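Local atomic coordinates of phosphoribosylaminoimidazole-succinocarboxamide synthase (Saccharomyces cerevisiae, PDB entry 2CNV), a protein that catalyses the ATP-dependent joining of the carboxyaminoimidazole ribotide CAIR to L-aspartate, giving SAICAR in de novo purine biosynthesis. Residues R122-G127 / S151-E156; I212-K217 / R242-A247. One frame throughout, in Å; residues are numbered along the deposited sequence.

Interaction 1 (R122-G127 / S151-E156); sequences RGYITG and SQEFPE. With SSS (N-{[5-amino-1-(5-O-phosphono-beta-D-arabinofuranosyl)-1H-imidazol-4-yl]carbonyl}-L-aspartic acid), chain D.
I125 and F154 form the tightly packed part of this contact: the isoleucine runs roughly perpendicular to the phenylalanine, and the end of the F154 ring, atom CZ, comes to 3.6 Å from CB of I125. I125 CG1, turned away from the backbone N (chi1 -167°), and CD1 also lie against that end of the ring. On the R122 side, F154 CE2 meets the aliphatic start of the arginine. Three backbone bonds join the segments: G123 O accepts from F154 N, I125 O accepts from S151 N, and the straightest, at an N-H...O angle of 163°, runs 2.8 Å from I125 N to Q152 O. Between the G123-F154 and I125-Q152 bonds, Y124 and E153 make an antiparallel non-hydrogen-bonded pair with CA atoms 4.1 Å apart. Both side chains lie on one face, Y124 buried; the looser, outer side is where E153 and Q152, the latter pointing away from the contact, are partly exposed. The extended E153 chain lies across the tyrosine ring, its CG in CH-pi contact 4.1 Å from the ring centroid. Its carboxylate is stacked nearly parallel to the ring, the planes 13° apart, and OE2 has a long, weak ion pair with K203, while S151 O sits at the ring edge, 3.4 Å from Y124 CD2. At the other end, one water is bonded to T126 OG1 and S151 OG, the latter also to E253 O. R122 leaves the contact and extends to the ligand, where its NH1 donates a nearly straight 2.8 Å bond to phosphate oxygen O3A of SSS. Backbone bonds and apolar packing thus fix the corner at G123, and bonds of R122 NE to T160 OG1 and NH2 to H140 NE2 fix how the guanidinium is turned toward the phosphate.

Interaction 2 (I212-K217 / R242-A247); sequences IIADTK and RFWNGA. With SSS (N-{[5-amino-1-(5-O-phosphono-beta-D-arabinofuranosyl)-1H-imidazol-4-yl]carbonyl}-L-aspartic acid), chain D.
D215 OD1 is gripped by the ligand sugar: SSS O2' donates to it over 3.0 Å, and O3' adds a weak bond, as does the backbone N of R242. The other carboxylate oxygen, OD2, takes a salt bridge from R242 NH1 at 2.9 Å, on its syn side, with the carboxylate and guanidinium planes 72° apart. D215 CG stands between backbone N and carbonyl carbon (chi1 54°), which brings the carboxylate near R242. The same NH1 also donates to phosphate oxygen O3A, while NH2 bonds O1A at 2.9 Å, so the arginine bridges aspartate and phosphate. Away from the ligand, I212 and W244 form an antiparallel hydrogen-bonded pair, and A214 N donates to R242 O. The A214 methyl sits over one face of the W244 indole, 3.4 Å from CB to the centroid of its six-membered ring. I213 and F243 lie side by side on the face opposite I212 and W244, with I213 CG1 3.7 Å from F243 CE1. The contact lies within the hairpin of strands 211-223 and 228-245, with helix 185-208 against I213 and strand 113-122 against D215.

Both contacts are largely buried in the same mixed sheet, where strand 211-223 runs between strands 113-122 and 228-245. Interaction 2 is a hairpin pairing, regular at I212-W244 and I213-F243 but irregular from A214 to D215, its centre about 12 Å from the centre of the chain. The centre of interaction 1 lies about 18 Å from it, where a loop leaving strand 113-122 meets the start of strand 153-163. They are joined where A214 O probably accepts from both G123 N and Y124 N, and T126 CG2 packs against D215 OD2. Each supplies an arginine to phosphate oxygen O3A of SSS, but interaction 2 alone adds a carboxylate for the sugar hydroxyls; interaction 1 is otherwise mainly backbone bonding and aromatic packing.

Interaction 1 (R122-G127 / S151-E156)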
loop_
_atom_site.group_PDB
_atom_site.type_symbol
_atom_site.label_atom_id
_atom_site.label_comp_id
_atom_site.label_asym_id
_atom_site.label_seq_id
_atom_site.Cartn_x
_atom_site.Cartn_y
_atom_site.Cartn_z
ATOM N N ARG A 122 -10.802 -8.015 -0.816
ATOM C CA ARG A 122 -11.593 -7.517 0.312
ATOM C C ARG A 122 -11.975 -8.694 1.191
ATOM O O ARG A 122 -12.578 -9.646 0.707
ATOM C CB ARG A 122 -12.870 -6.843 -0.190
ATOM C CG ARG A 122 -12.657 -5.744 -1.238
ATOM C CD ARG A 122 -14.002 -5.154 -1.638
ATOM N NE ARG A 122 -13.856 -4.200 -2.737
ATOM C CZ ARG A 122 -13.734 -2.887 -2.579
ATOM N NH1 ARG A 122 -13.752 -2.351 -1.366
ATOM N NH2 ARG A 122 -13.599 -2.106 -3.641
ATOM N N GLY A 123 -11.607 -8.647 2.466
ATOM C CA GLY A 123 -12.049 -9.678 3.413
ATOM C C GLY A 123 -13.308 -9.254 4.135
ATOM O O GLY A 123 -14.020 -10.080 4.685
ATOM N N TYR A 124 -13.573 -7.948 4.126
ATOM C CA TYR A 124 -14.672 -7.343 4.867
ATOM C C TYR A 124 -15.376 -6.334 3.965
ATOM O O TYR A 124 -14.735 -5.702 3.119
ATOM C CB TYR A 124 -14.143 -6.624 6.127
ATOM C CG TYR A 124 -13.439 -7.526 7.128
ATOM C CD1 TYR A 124 -12.165 -8.051 6.861
ATOM C CD2 TYR A 124 -14.045 -7.858 8.345
ATOM C CE1 TYR A 124 -11.524 -8.889 7.763
ATOM C CE2 TYR A 124 -13.407 -8.700 9.258
ATOM C CZ TYR A 124 -12.148 -9.207 8.960
ATOM O OH TYR A 124 -11.504 -10.035 9.858
ATOM N N ILE A 125 -16.682 -6.168 4.140
ATOM C CA ILE A 125 -17.422 -5.235 3.282
ATOM C C ILE A 125 -17.362 -3.815 3.852
ATOM O O ILE A 125 -17.900 -3.536 4.921
ATOM C CB ILE A 125 -18.885 -5.706 2.986
ATOM C CG1 ILE A 125 -19.507 -4.882 1.841
ATOM C CG2 ILE A 125 -19.753 -5.677 4.261
ATOM C CD1 ILE A 125 -20.756 -5.512 1.234
ATOM N N THR A 126 -16.680 -2.933 3.132
ATOM C CA THR A 126 -16.511 -1.538 3.550
ATOM C C THR A 126 -16.243 -0.678 2.300
ATOM O O THR A 126 -16.322 -1.190 1.184
ATOM C CB THR A 126 -15.390 -1.408 4.632
ATOM O OG1 THR A 126 -15.392 -0.092 5.195
ATOM C CG2 THR A 126 -14.004 -1.739 4.061
ATOM N N GLY A 127 -15.958 0.613 2.480
ATOM C CA GLY A 127 -15.589 1.486 1.354
ATOM C C GLY A 127 -16.578 1.435 0.203
ATOM O O GLY A 127 -17.784 1.421 0.417
ATOM N N SER A 151 -19.034 -3.380 7.555
ATOM C CA SER A 151 -17.770 -3.896 8.108
ATOM C C SER A 151 -17.750 -5.402 8.380
ATOM O O SER A 151 -16.757 -5.927 8.895
ATOM C CB SER A 151 -17.324 -3.100 9.342
ATOM O OG SER A 151 -17.360 -1.709 9.072
ATOM N N GLN A 152 -18.831 -6.094 8.013
ATOM C CA GLN A 152 -18.918 -7.552 8.171
ATOM C C GLN A 152 -17.886 -8.274 7.306
ATOM O O GLN A 152 -17.541 -7.812 6.212
ATOM C CB GLN A 152 -20.342 -8.063 7.860
ATOM C CG GLN A 152 -20.571 -9.534 8.212
ATOM C CD GLN A 152 -22.043 -9.947 8.202
ATOM O OE1 GLN A 152 -22.951 -9.114 8.296
ATOM N NE2 GLN A 152 -22.280 -11.246 8.091
ATOM N N GLU A 153 -17.390 -9.403 7.809
ATOM C CA GLU A 153 -16.512 -10.274 7.041
ATOM C C GLU A 153 -17.329 -10.966 5.946
ATOM O O GLU A 153 -18.454 -11.424 6.196
ATOM C CB GLU A 153 -15.835 -11.300 7.974
ATOM C CG GLU A 153 -14.597 -12.004 7.390
ATOM C CD GLU A 153 -13.863 -12.887 8.410
ATOM O OE1 GLU A 153 -14.287 -12.956 9.588
ATOM O OE2 GLU A 153 -12.846 -13.507 8.024
ATOM N N PHE A 154 -16.791 -10.992 4.725
ATOM C CA PHE A 154 -17.340 -11.830 3.664
ATOM C C PHE A 154 -17.133 -13.292 4.059
ATOM O O PHE A 154 -16.216 -13.584 4.828
ATOM C CB PHE A 154 -16.617 -11.574 2.339
ATOM C CG PHE A 154 -16.985 -10.282 1.680
ATOM C CD1 PHE A 154 -18.230 -10.119 1.087
ATOM C CD2 PHE A 154 -16.074 -9.228 1.633
ATOM C CE1 PHE A 154 -18.569 -8.920 0.459
ATOM C CE2 PHE A 154 -16.402 -8.029 1.017
ATOM C CZ PHE A 154 -17.651 -7.875 0.424
ATOM N N PRO A 155 -17.976 -14.215 3.534
ATOM C CA PRO A 155 -17.756 -15.653 3.748
ATOM C C PRO A 155 -16.317 -16.084 3.399
ATOM O O PRO A 155 -15.686 -16.819 4.160
ATOM C CB PRO A 155 -18.770 -16.298 2.800
ATOM C CG PRO A 155 -19.892 -15.288 2.729
ATOM C CD PRO A 155 -19.176 -13.960 2.713
ATOM N N GLU A 156 -15.815 -15.619 2.254
ATOM C CA GLU A 156 -14.414 -15.789 1.855
ATOM C C GLU A 156 -13.950 -14.446 1.305
ATOM O O GLU A 156 -14.757 -13.726 0.697
ATOM C CB GLU A 156 -14.265 -16.836 0.732
ATOM C CG GLU A 156 -14.695 -18.269 1.071
ATOM C CD GLU A 156 -13.823 -18.939 2.124
ATOM O OE1 GLU A 156 -12.601 -18.649 2.188
ATOM O OE2 GLU A 156 -14.364 -19.768 2.892
HETATM P PA SSS D . -12.425 1.407 -1.960
HETATM O O1A SSS D . -12.374 2.786 -1.366
HETATM O O2A SSS D . -12.776 1.395 -3.427
HETATM O O3A SSS D . -13.159 0.398 -1.126
HETATM O "O5'" SSS D . -10.905 0.898 -1.921
HETATM C "C5'" SSS D . -10.449 -0.210 -2.693
HETATM C "C4'" SSS D . -8.999 -0.498 -2.331
HETATM O "O4'" SSS D . -8.270 0.726 -2.393
HETATM C "C1'" SSS D . -7.282 0.744 -1.362
HETATM N N9 SSS D . -6.957 2.126 -0.916
HETATM C C4 SSS D . -7.714 3.222 -0.829
HETATM O O6 SSS D . -8.464 6.094 -0.799
HETATM N N3 SSS D . -9.054 3.267 -1.113
HETATM C C6 SSS D . -7.502 5.682 -0.165
HETATM N N6 SSS D . -6.852 6.420 0.740
HETATM C C61 SSS D . -7.229 7.787 1.082
HETATM C C62 SSS D . -6.602 8.801 0.162
HETATM C C63 SSS D . -6.721 7.975 2.511
HETATM C C64 SSS D . -7.882 7.982 3.481
HETATM O O65 SSS D . -6.681 10.002 0.469
HETATM O O66 SSS D . -6.025 8.427 -0.882
HETATM O O67 SSS D . -8.048 6.977 4.207
HETATM O O68 SSS D . -8.633 8.987 3.533
HETATM C C5 SSS D . -6.978 4.306 -0.394
HETATM N N7 SSS D . -5.722 3.838 -0.231
HETATM C C8 SSS D . -5.724 2.520 -0.558
HETATM C "C2'" SSS D . -7.734 -0.224 -0.273
HETATM O "O2'" SSS D . -8.227 0.363 0.926
HETATM C "C3'" SSS D . -8.840 -1.025 -0.911
HETATM O "O3'" SSS D . -8.362 -2.363 -0.876
HETATM O O HOH W 1 -16.968 0.163 7.289
#

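Interaction 2 (I212-K217 / R242-A247)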
loop_
_atom_site.group_PDB
_atom_site.type_symbol
_atom_site.label_atom_id
_atom_site.label_comp_id
_atom_site.label_asym_id
_atom_site.label_seq_id
_atom_site.Cartn_x
_atom_site.Cartn_y
_atom_site.Cartn_z
ATOM N N ILE A 212 -6.889 -5.672 12.130
ATOM C CA ILE A 212 -7.672 -6.237 11.043
ATOM C C ILE A 212 -7.331 -5.490 9.753
ATOM O O ILE A 212 -7.523 -4.285 9.667
ATOM C CB ILE A 212 -9.194 -6.189 11.320
ATOM C CG1 ILE A 212 -9.534 -7.054 12.549
ATOM C CG2 ILE A 212 -9.969 -6.656 10.075
ATOM C CD1 ILE A 212 -11.007 -7.076 12.923
ATOM N N ILE A 213 -6.784 -6.210 8.775
ATOM C CA ILE A 213 -6.609 -5.666 7.430
ATOM C C ILE A 213 -7.878 -5.991 6.629
ATOM O O ILE A 213 -8.063 -7.114 6.139
ATOM C CB ILE A 213 -5.325 -6.213 6.764
ATOM C CG1 ILE A 213 -4.122 -5.971 7.693
ATOM C CG2 ILE A 213 -5.108 -5.598 5.355
ATOM C CD1 ILE A 213 -2.769 -6.462 7.149
ATOM N N ALA A 214 -8.755 -4.996 6.523
ATOM C CA ALA A 214 -10.098 -5.169 5.941
ATOM C C ALA A 214 -10.050 -5.494 4.446
ATOM O O ALA A 214 -10.879 -6.255 3.930
ATOM C CB ALA A 214 -10.921 -3.912 6.173
ATOM N N ASP A 215 -9.080 -4.888 3.765
ATOM C CA ASP A 215 -8.871 -5.080 2.341
ATOM C C ASP A 215 -7.490 -4.538 1.985
ATOM O O ASP A 215 -6.835 -3.897 2.822
ATOM C CB ASP A 215 -9.985 -4.401 1.517
ATOM C CG ASP A 215 -10.163 -2.929 1.863
ATOM O OD1 ASP A 215 -9.147 -2.230 2.039
ATOM O OD2 ASP A 215 -11.317 -2.463 1.945
ATOM N N THR A 216 -7.036 -4.809 0.767
ATOM C CA THR A 216 -5.718 -4.374 0.330
ATOM C C THR A 216 -5.670 -4.303 -1.183
ATOM O O THR A 216 -6.401 -5.015 -1.877
ATOM C CB THR A 216 -4.588 -5.329 0.843
ATOM O OG1 THR A 216 -3.307 -4.696 0.706
ATOM C CG2 THR A 216 -4.581 -6.646 0.087
ATOM N N LYS A 217 -4.793 -3.447 -1.688
ATOM C CA LYS A 217 -4.558 -3.326 -3.115
ATOM C C LYS A 217 -3.154 -3.828 -3.430
ATOM O O LYS A 217 -2.177 -3.248 -2.987
ATOM C CB LYS A 217 -4.734 -1.864 -3.539
ATOM C CG LYS A 217 -4.571 -1.587 -5.027
ATOM C CD LYS A 217 -5.149 -0.218 -5.398
ATOM C CE LYS A 217 -4.246 0.925 -4.950
ATOM N NZ LYS A 217 -4.929 2.255 -5.020
ATOM N N ARG A 242 -6.789 -1.047 4.188
ATOM C CA ARG A 242 -7.540 -0.523 5.322
ATOM C C ARG A 242 -7.180 -1.257 6.602
ATOM O O ARG A 242 -7.489 -2.440 6.757
ATOM C CB ARG A 242 -9.046 -0.625 5.076
ATOM C CG ARG A 242 -9.607 0.536 4.298
ATOM C CD ARG A 242 -11.129 0.464 4.217
ATOM N NE ARG A 242 -11.642 1.573 3.427
ATOM C CZ ARG A 242 -11.951 1.518 2.133
ATOM N NH1 ARG A 242 -11.826 0.387 1.439
ATOM N NH2 ARG A 242 -12.389 2.614 1.528
ATOM N N PHE A 243 -6.508 -0.551 7.504
ATOM C CA PHE A 243 -6.141 -1.077 8.811
ATOM C C PHE A 243 -7.203 -0.681 9.834
ATOM O O PHE A 243 -7.582 0.486 9.920
ATOM C CB PHE A 243 -4.768 -0.526 9.246
ATOM C CG PHE A 243 -3.570 -1.251 8.648
ATOM C CD1 PHE A 243 -3.677 -1.996 7.472
ATOM C CD2 PHE A 243 -2.321 -1.145 9.256
ATOM C CE1 PHE A 243 -2.563 -2.649 6.927
ATOM C CE2 PHE A 243 -1.201 -1.787 8.723
ATOM C CZ PHE A 243 -1.319 -2.540 7.551
ATOM N N TRP A 244 -7.674 -1.662 10.597
ATOM C CA TRP A 244 -8.599 -1.439 11.703
ATOM C C TRP A 244 -8.040 -2.031 12.992
ATOM O O TRP A 244 -7.405 -3.088 12.974
ATOM C CB TRP A 244 -9.941 -2.139 11.435
ATOM C CG TRP A 244 -10.752 -1.602 10.281
ATOM C CD1 TRP A 244 -10.686 -0.356 9.730
ATOM C CD2 TRP A 244 -11.787 -2.297 9.581
ATOM N NE1 TRP A 244 -11.601 -0.234 8.713
ATOM C CE2 TRP A 244 -12.295 -1.412 8.601
ATOM C CE3 TRP A 244 -12.331 -3.589 9.680
ATOM C CZ2 TRP A 244 -13.327 -1.773 7.724
ATOM C CZ3 TRP A 244 -13.359 -3.952 8.809
ATOM C CH2 TRP A 244 -13.846 -3.043 7.841
ATOM N N ASN A 245 -8.324 -1.364 14.105
ATOM C CA ASN A 245 -8.097 -1.913 15.441
ATOM C C ASN A 245 -9.002 -3.119 15.697
ATOM O O ASN A 245 -10.235 -3.001 15.737
ATOM C CB ASN A 245 -8.329 -0.826 16.504
ATOM C CG ASN A 245 -8.106 -1.327 17.937
ATOM O OD1 ASN A 245 -8.258 -2.508 18.240
ATOM N ND2 ASN A 245 -7.776 -0.406 18.826
ATOM N N GLY A 246 -8.370 -4.273 15.891
ATOM C CA GLY A 246 -9.076 -5.543 16.012
ATOM C C GLY A 246 -9.902 -5.676 17.274
ATOM O O GLY A 246 -10.976 -6.293 17.254
ATOM N N ALA A 247 -9.398 -5.108 18.369
ATOM C CA ALA A 247 -10.077 -5.160 19.670
ATOM C C ALA A 247 -11.377 -4.360 19.674
ATOM O O ALA A 247 -12.329 -4.728 20.355
ATOM C CB ALA A 247 -9.142 -4.667 20.793
HETATM P PA SSS D . -12.425 1.407 -1.960
HETATM O O1A SSS D . -12.374 2.786 -1.366
HETATM O O2A SSS D . -12.776 1.395 -3.427
HETATM O O3A SSS D . -13.159 0.398 -1.126
HETATM O "O5'" SSS D . -10.905 0.898 -1.921
HETATM C "C5'" SSS D . -10.449 -0.210 -2.693
HETATM C "C4'" SSS D . -8.999 -0.498 -2.331
HETATM O "O4'" SSS D . -8.270 0.726 -2.393
HETATM C "C1'" SSS D . -7.282 0.744 -1.362
HETATM N N9 SSS D . -6.957 2.126 -0.916
HETATM C C4 SSS D . -7.714 3.222 -0.829
HETATM O O6 SSS D . -8.464 6.094 -0.799
HETATM N N3 SSS D . -9.054 3.267 -1.113
HETATM C C6 SSS D . -7.502 5.682 -0.165
HETATM N N6 SSS D . -6.852 6.420 0.740
HETATM C C61 SSS D . -7.229 7.787 1.082
HETATM C C62 SSS D . -6.602 8.801 0.162
HETATM C C63 SSS D . -6.721 7.975 2.511
HETATM C C64 SSS D . -7.882 7.982 3.481
HETATM O O65 SSS D . -6.681 10.002 0.469
HETATM O O66 SSS D . -6.025 8.427 -0.882
HETATM O O67 SSS D . -8.048 6.977 4.207
HETATM O O68 SSS D . -8.633 8.987 3.533
HETATM C C5 SSS D . -6.978 4.306 -0.394
HETATM N N7 SSS D . -5.722 3.838 -0.231
HETATM C C8 SSS D . -5.724 2.520 -0.558
HETATM C "C2'" SSS D . -7.734 -0.224 -0.273
HETATM O "O2'" SSS D . -8.227 0.363 0.926
HETATM C "C3'" SSS D . -8.840 -1.025 -0.911
HETATM O "O3'" SSS D . -8.362 -2.363 -0.876
#